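Long-range contacts in putative mandelate racemase/muconate lactonizing enzyme (Bordetella bronchiseptica, PDB 3DDM), which is a putative member of the mandelate racemase/muconate lactonizing enzyme family, part of the enolase superfamily, with its own specific role not established: residues P201-A206 with L227-E232; Y150-N155 with A173-V178. The protein carries 1 engineered substitution. All coordinates share one frame; numbering follows the deposited sequence.

Contact 1: P201-A206 with L227-E232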
loop_
_atom_site.group_PDB
_atom_site.type_symbol
_atom_site.label_atom_id
_atom_site.label_comp_id
_atom_site.label_asym_id
_atom_site.label_seq_id
_atom_site.Cartn_x
_atom_site.Cartn_y
_atom_site.Cartn_z
ATOM N N PRO A 201 16.994 -6.428 -31.481
ATOM C CA PRO A 201 16.889 -5.635 -30.254
ATOM C C PRO A 201 16.976 -6.509 -29.001
ATOM O O PRO A 201 16.206 -7.452 -28.848
ATOM C CB PRO A 201 15.516 -4.983 -30.385
ATOM C CG PRO A 201 15.326 -4.881 -31.847
ATOM C CD PRO A 201 15.817 -6.208 -32.335
ATOM N N LEU A 202 17.909 -6.193 -28.109
ATOM C CA LEU A 202 18.070 -6.953 -26.873
ATOM C C LEU A 202 18.010 -6.010 -25.667
ATOM O O LEU A 202 18.646 -4.954 -25.652
ATOM C CB LEU A 202 19.399 -7.724 -26.882
ATOM C CG LEU A 202 19.666 -8.641 -25.680
ATOM C CD1 LEU A 202 18.524 -9.624 -25.522
ATOM C CD2 LEU A 202 20.973 -9.388 -25.869
ATOM N N MET A 203 17.232 -6.397 -24.659
ATOM C CA MET A 203 17.070 -5.594 -23.456
ATOM C C MET A 203 17.416 -6.413 -22.206
ATOM O O MET A 203 17.633 -7.620 -22.295
ATOM C CB MET A 203 15.626 -5.074 -23.369
ATOM C CG MET A 203 15.187 -4.218 -24.556
ATOM S SD MET A 203 14.877 -5.118 -26.128
ATOM C CE MET A 203 13.224 -4.709 -26.374
ATOM N N ALA A 204 17.477 -5.747 -21.052
ATOM C CA ALA A 204 17.788 -6.404 -19.782
ATOM C C ALA A 204 17.046 -5.722 -18.636
ATOM O O ALA A 204 17.009 -4.494 -18.546
ATOM C CB ALA A 204 19.287 -6.375 -19.525
ATOM N N ASP A 205 16.459 -6.534 -17.759
ATOM C CA ASP A 205 15.690 -6.036 -16.624
ATOM C C ASP A 205 16.262 -6.576 -15.314
ATOM O O ASP A 205 16.318 -7.784 -15.109
ATOM C CB ASP A 205 14.230 -6.458 -16.799
ATOM C CG ASP A 205 13.323 -5.904 -15.726
ATOM O OD1 ASP A 205 13.506 -4.734 -15.344
ATOM O OD2 ASP A 205 12.412 -6.634 -15.272
ATOM N N ALA A 206 16.687 -5.676 -14.430
ATOM C CA ALA A 206 17.274 -6.064 -13.142
ATOM C C ALA A 206 16.293 -6.035 -11.961
ATOM O O ALA A 206 16.633 -6.474 -10.858
ATOM C CB ALA A 206 18.477 -5.175 -12.837
ATOM N N LEU A 227 22.725 -3.563 -25.674
ATOM C CA LEU A 227 21.333 -3.545 -25.244
ATOM C C LEU A 227 20.621 -2.257 -25.647
ATOM O O LEU A 227 21.247 -1.211 -25.765
ATOM C CB LEU A 227 21.259 -3.719 -23.726
ATOM C CG LEU A 227 21.955 -4.960 -23.162
ATOM C CD1 LEU A 227 21.774 -4.987 -21.659
ATOM C CD2 LEU A 227 21.376 -6.226 -23.779
ATOM N N ASP A 228 19.313 -2.341 -25.867
ATOM C CA ASP A 228 18.523 -1.173 -26.234
ATOM C C ASP A 228 18.231 -0.354 -24.989
ATOM O O ASP A 228 18.007 0.851 -25.071
ATOM C CB ASP A 228 17.206 -1.593 -26.889
ATOM C CG ASP A 228 17.334 -1.786 -28.387
ATOM O OD1 ASP A 228 18.378 -2.325 -28.832
ATOM O OD2 ASP A 228 16.383 -1.412 -29.112
ATOM N N TRP A 229 18.209 -1.026 -23.840
ATOM C CA TRP A 229 17.975 -0.357 -22.567
ATOM C C TRP A 229 18.151 -1.299 -21.373
ATOM O O TRP A 229 17.995 -2.520 -21.495
ATOM C CB TRP A 229 16.581 0.289 -22.537
ATOM C CG TRP A 229 15.423 -0.639 -22.269
ATOM C CD1 TRP A 229 15.154 -1.314 -21.106
ATOM C CD2 TRP A 229 14.334 -0.926 -23.158
ATOM N NE1 TRP A 229 13.960 -1.996 -21.215
ATOM C CE2 TRP A 229 13.437 -1.776 -22.461
ATOM C CE3 TRP A 229 14.026 -0.545 -24.476
ATOM C CZ2 TRP A 229 12.257 -2.252 -23.037
ATOM C CZ3 TRP A 229 12.850 -1.018 -25.049
ATOM C CH2 TRP A 229 11.981 -1.865 -24.326
ATOM N N LEU A 230 18.500 -0.717 -20.228
ATOM C CA LEU A 230 18.698 -1.464 -18.990
ATOM C C LEU A 230 17.511 -1.078 -18.104
ATOM O O LEU A 230 17.375 0.079 -17.696
ATOM C CB LEU A 230 20.015 -1.038 -18.341
ATOM C CG LEU A 230 20.826 -2.078 -17.574
ATOM C CD1 LEU A 230 22.059 -1.407 -16.962
ATOM C CD2 LEU A 230 19.959 -2.706 -16.500
ATOM N N GLU A 231 16.648 -2.042 -17.809
ATOM C CA GLU A 231 15.459 -1.752 -17.022
ATOM C C GLU A 231 15.586 -1.907 -15.512
ATOM O O GLU A 231 16.106 -2.902 -15.010
ATOM C CB GLU A 231 14.299 -2.602 -17.524
ATOM C CG GLU A 231 12.969 -2.106 -17.054
ATOM C CD GLU A 231 11.836 -2.940 -17.585
ATOM O OE1 GLU A 231 11.729 -3.065 -18.827
ATOM O OE2 GLU A 231 11.056 -3.466 -16.761
ATOM N N GLU A 232 15.089 -0.898 -14.806
ATOM C CA GLU A 232 15.102 -0.834 -13.352
ATOM C C GLU A 232 16.392 -1.336 -12.675
ATOM O O GLU A 232 16.344 -2.198 -11.794
ATOM C CB GLU A 232 13.890 -1.590 -12.789
ATOM C CG GLU A 232 12.536 -1.048 -13.238
ATOM C CD GLU A 232 11.474 -1.151 -12.147
ATOM O OE1 GLU A 232 10.935 -0.099 -11.744
ATOM O OE2 GLU A 232 11.178 -2.276 -11.687
#
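M203 lays its CG methylene over the face of the six-membered ring of W229. CG stands 3.6 Å from that ring's centroid and only 8° off the ring normal, a CH-pi contact. The M203 chain then bends twice. SD lies above the same face at a longer distance, as a Met-aromatic contact, and CE reaches the far rim at W229 CH2. W229 CG sits between the backbone N and the carbonyl carbon (chi1 79°), which turns the indole under M203. The indole NE1 gives a weak hydrogen bond to E231 OE1.

Farther along this face lie the carboxylates of D205 and E231, their planes 49° apart. K177 NZ salt-bridges D205 OD2. K175 NZ salt-bridges E231 OE1, which also takes a hydrogen bond from Q279 NE2. Acids at the ends of the third and fourth barrel strands are consistent with the family pattern.

The other face is apolar. L227 CD1 meets A204 CB at 3.6 Å, and L227 CD2 packs on L202 CG at 3.5 Å.

The backbones run parallel. E231 N bonds A204 O at 2.6 Å and A206 N bonds E231 O at 2.9 Å. D228 N donates to L202 O at 2.7 Å.

The two strands are neighbours in the TIM-type barrel, joined by helix 212-222. That helix packs on L227 and L230, strand 174-177 flanks 202-205, and strand 304-309 touches W229 and E231.

Contact 2: Y150-N155 with A173-V178; sequences YASGIN and AFKLKV
A beta-alpha-beta crossover of the enolase-type barrel forms this contact: parallel strands 146-154 and 174-177, linked by helix 159-169. K175-L176-K177 is consistent with the Lys-X-Lys pattern familiar at the end of the second barrel strand in this family. A beta bulge shifts the pairing by one residue between A151 and I154. Before it, A151 N bonds A173 O and K175 N bonds A151 O, both at 2.8 Å. At the bulge, K175 O accepts a nearly straight bond from I154 N (3.2 Å, 173°) and a weak one from G153 N. G153 takes a positive phi of 78° here. Beyond it, K177 N bonds I154 O.

The face with A151, I154, F174 and L176 is apolar, and helices 159-169 and 182-196 cover it. I154 CD1 rests on F174 CB at 3.7 Å and also meets L176 CD1. A151 CB touches F174 CD1.

Y150, S152, K175 and K177 belong to the other face. The K177 chain bends twice and passes G153; NZ forms a salt bridge with D205 OD2 and a hydrogen bond with N207 OD1. K175 CB lies against Y150 CE2, and CE comes to the ring edge, in plane. A turn at chi3 (70°) in the otherwise extended K175 chain brings NZ, which is also salt-bridged to E231, to Y150 OH at 2.9 Å.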
loop_
_atom_site.group_PDB
_atom_site.type_symbol
_atom_site.label_atom_id
_atom_site.label_comp_id
_atom_site.label_asym_id
_atom_site.label_seq_id
_atom_site.Cartn_x
_atom_site.Cartn_y
_atom_site.Cartn_z
ATOM N N TYR A 150 8.052 -7.547 -28.023
ATOM C CA TYR A 150 9.279 -8.215 -27.607
ATOM C C TYR A 150 8.956 -9.260 -26.547
ATOM O O TYR A 150 8.021 -9.101 -25.768
ATOM C CB TYR A 150 10.335 -7.205 -27.096
ATOM C CG TYR A 150 10.082 -6.520 -25.754
ATOM C CD1 TYR A 150 9.410 -5.289 -25.680
ATOM C CD2 TYR A 150 10.542 -7.093 -24.558
ATOM C CE1 TYR A 150 9.207 -4.647 -24.447
ATOM C CE2 TYR A 150 10.345 -6.466 -23.327
ATOM C CZ TYR A 150 9.678 -5.244 -23.275
ATOM O OH TYR A 150 9.490 -4.626 -22.053
ATOM N N ALA A 151 9.702 -10.355 -26.559
ATOM C CA ALA A 151 9.508 -11.416 -25.584
ATOM C C ALA A 151 10.090 -10.829 -24.311
ATOM O O ALA A 151 11.276 -10.485 -24.256
ATOM C CB ALA A 151 10.272 -12.673 -26.004
ATOM N N SER A 152 9.256 -10.704 -23.289
ATOM C CA SER A 152 9.693 -10.099 -22.044
ATOM C C SER A 152 9.817 -11.062 -20.885
ATOM O O SER A 152 8.974 -11.929 -20.698
ATOM C CB SER A 152 8.726 -8.973 -21.665
ATOM O OG SER A 152 9.121 -8.335 -20.471
ATOM N N GLY A 153 10.886 -10.903 -20.111
ATOM C CA GLY A 153 11.083 -11.726 -18.931
ATOM C C GLY A 153 11.595 -13.141 -19.071
ATOM O O GLY A 153 11.088 -14.046 -18.414
ATOM N N ILE A 154 12.600 -13.325 -19.916
ATOM C CA ILE A 154 13.229 -14.622 -20.134
ATOM C C ILE A 154 14.099 -14.939 -18.916
ATOM O O ILE A 154 14.993 -14.165 -18.572
ATOM C CB ILE A 154 14.122 -14.560 -21.382
ATOM C CG1 ILE A 154 13.245 -14.334 -22.613
ATOM C CG2 ILE A 154 14.977 -15.812 -21.489
ATOM C CD1 ILE A 154 13.982 -13.732 -23.775
ATOM N N ASN A 155 13.845 -16.070 -18.267
ATOM C CA ASN A 155 14.614 -16.450 -17.088
ATOM C C ASN A 155 16.082 -16.729 -17.393
ATOM O O ASN A 155 16.425 -17.198 -18.477
ATOM C CB ASN A 155 13.974 -17.652 -16.393
ATOM C CG ASN A 155 12.874 -17.245 -15.416
ATOM O OD1 ASN A 155 11.770 -16.869 -15.820
ATOM N ND2 ASN A 155 13.180 -17.308 -14.119
ATOM N N ALA A 173 12.505 -9.483 -30.846
ATOM C CA ALA A 173 13.107 -8.637 -29.809
ATOM C C ALA A 173 12.944 -9.382 -28.483
ATOM O O ALA A 173 11.920 -10.026 -28.249
ATOM C CB ALA A 173 12.420 -7.278 -29.749
ATOM N N PHE A 174 13.952 -9.300 -27.619
ATOM C CA PHE A 174 13.915 -10.025 -26.350
ATOM C C PHE A 174 14.463 -9.243 -25.155
ATOM O O PHE A 174 15.336 -8.387 -25.310
ATOM C CB PHE A 174 14.709 -11.330 -26.506
ATOM C CG PHE A 174 14.375 -12.088 -27.762
ATOM C CD1 PHE A 174 13.387 -13.071 -27.760
ATOM C CD2 PHE A 174 14.979 -11.750 -28.970
ATOM C CE1 PHE A 174 13.000 -13.702 -28.947
ATOM C CE2 PHE A 174 14.597 -12.371 -30.160
ATOM C CZ PHE A 174 13.606 -13.346 -30.152
ATOM N N LYS A 175 13.928 -9.541 -23.970
ATOM C CA LYS A 175 14.379 -8.917 -22.733
ATOM C C LYS A 175 14.738 -10.004 -21.726
ATOM O O LYS A 175 13.924 -10.876 -21.429
ATOM C CB LYS A 175 13.306 -8.000 -22.135
ATOM C CG LYS A 175 13.809 -7.211 -20.910
ATOM C CD LYS A 175 12.873 -6.075 -20.482
ATOM C CE LYS A 175 11.585 -6.586 -19.877
ATOM N NZ LYS A 175 10.654 -5.483 -19.521
ATOM N N LEU A 176 15.968 -9.938 -21.217
ATOM C CA LEU A 176 16.492 -10.891 -20.241
ATOM C C LEU A 176 16.387 -10.388 -18.804
ATOM O O LEU A 176 16.456 -9.186 -18.548
ATOM C CB LEU A 176 17.967 -11.178 -20.528
ATOM C CG LEU A 176 18.383 -12.153 -21.631
ATOM C CD1 LEU A 176 17.420 -12.093 -22.817
ATOM C CD2 LEU A 176 19.806 -11.815 -22.054
ATOM N N LYS A 177 16.229 -11.324 -17.873
ATOM C CA LYS A 177 16.157 -11.002 -16.454
ATOM C C LYS A 177 17.581 -11.127 -15.933
ATOM O O LYS A 177 18.274 -12.093 -16.234
ATOM C CB LYS A 177 15.276 -12.006 -15.693
ATOM C CG LYS A 177 13.836 -12.157 -16.177
ATOM C CD LYS A 177 12.833 -11.442 -15.279
ATOM C CE LYS A 177 12.527 -10.025 -15.779
ATOM N NZ LYS A 177 11.533 -9.302 -14.913
ATOM N N VAL A 178 18.021 -10.147 -15.159
ATOM C CA VAL A 178 19.355 -10.174 -14.582
ATOM C C VAL A 178 19.234 -9.673 -13.154
ATOM O O VAL A 178 18.162 -9.232 -12.741
ATOM C CB VAL A 178 20.321 -9.259 -15.355
ATOM C CG1 VAL A 178 20.437 -9.729 -16.787
ATOM C CG2 VAL A 178 19.829 -7.822 -15.314
#

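Both contacts are buried and join parallel strands of one barrel sheet, with centres about 8 Å apart. Strands 174-177 and 202-205 are neighbours, so contact 2 continues into contact 1, and D205 N probably bonds L176 O. Each is closed by its own helix, 159-169 or 212-222, against which apolar residues pack. The charges divide between them: contact 2 supplies the lysines, contact 1 the acids, and salt bridges between the two sets join the contacts. Contact 1 uses the face of an aromatic ring, contact 2 a ring edge and a phenolic oxygen. M203 CE reaches Y150 CG at 3.7 Å, a further tie between the two.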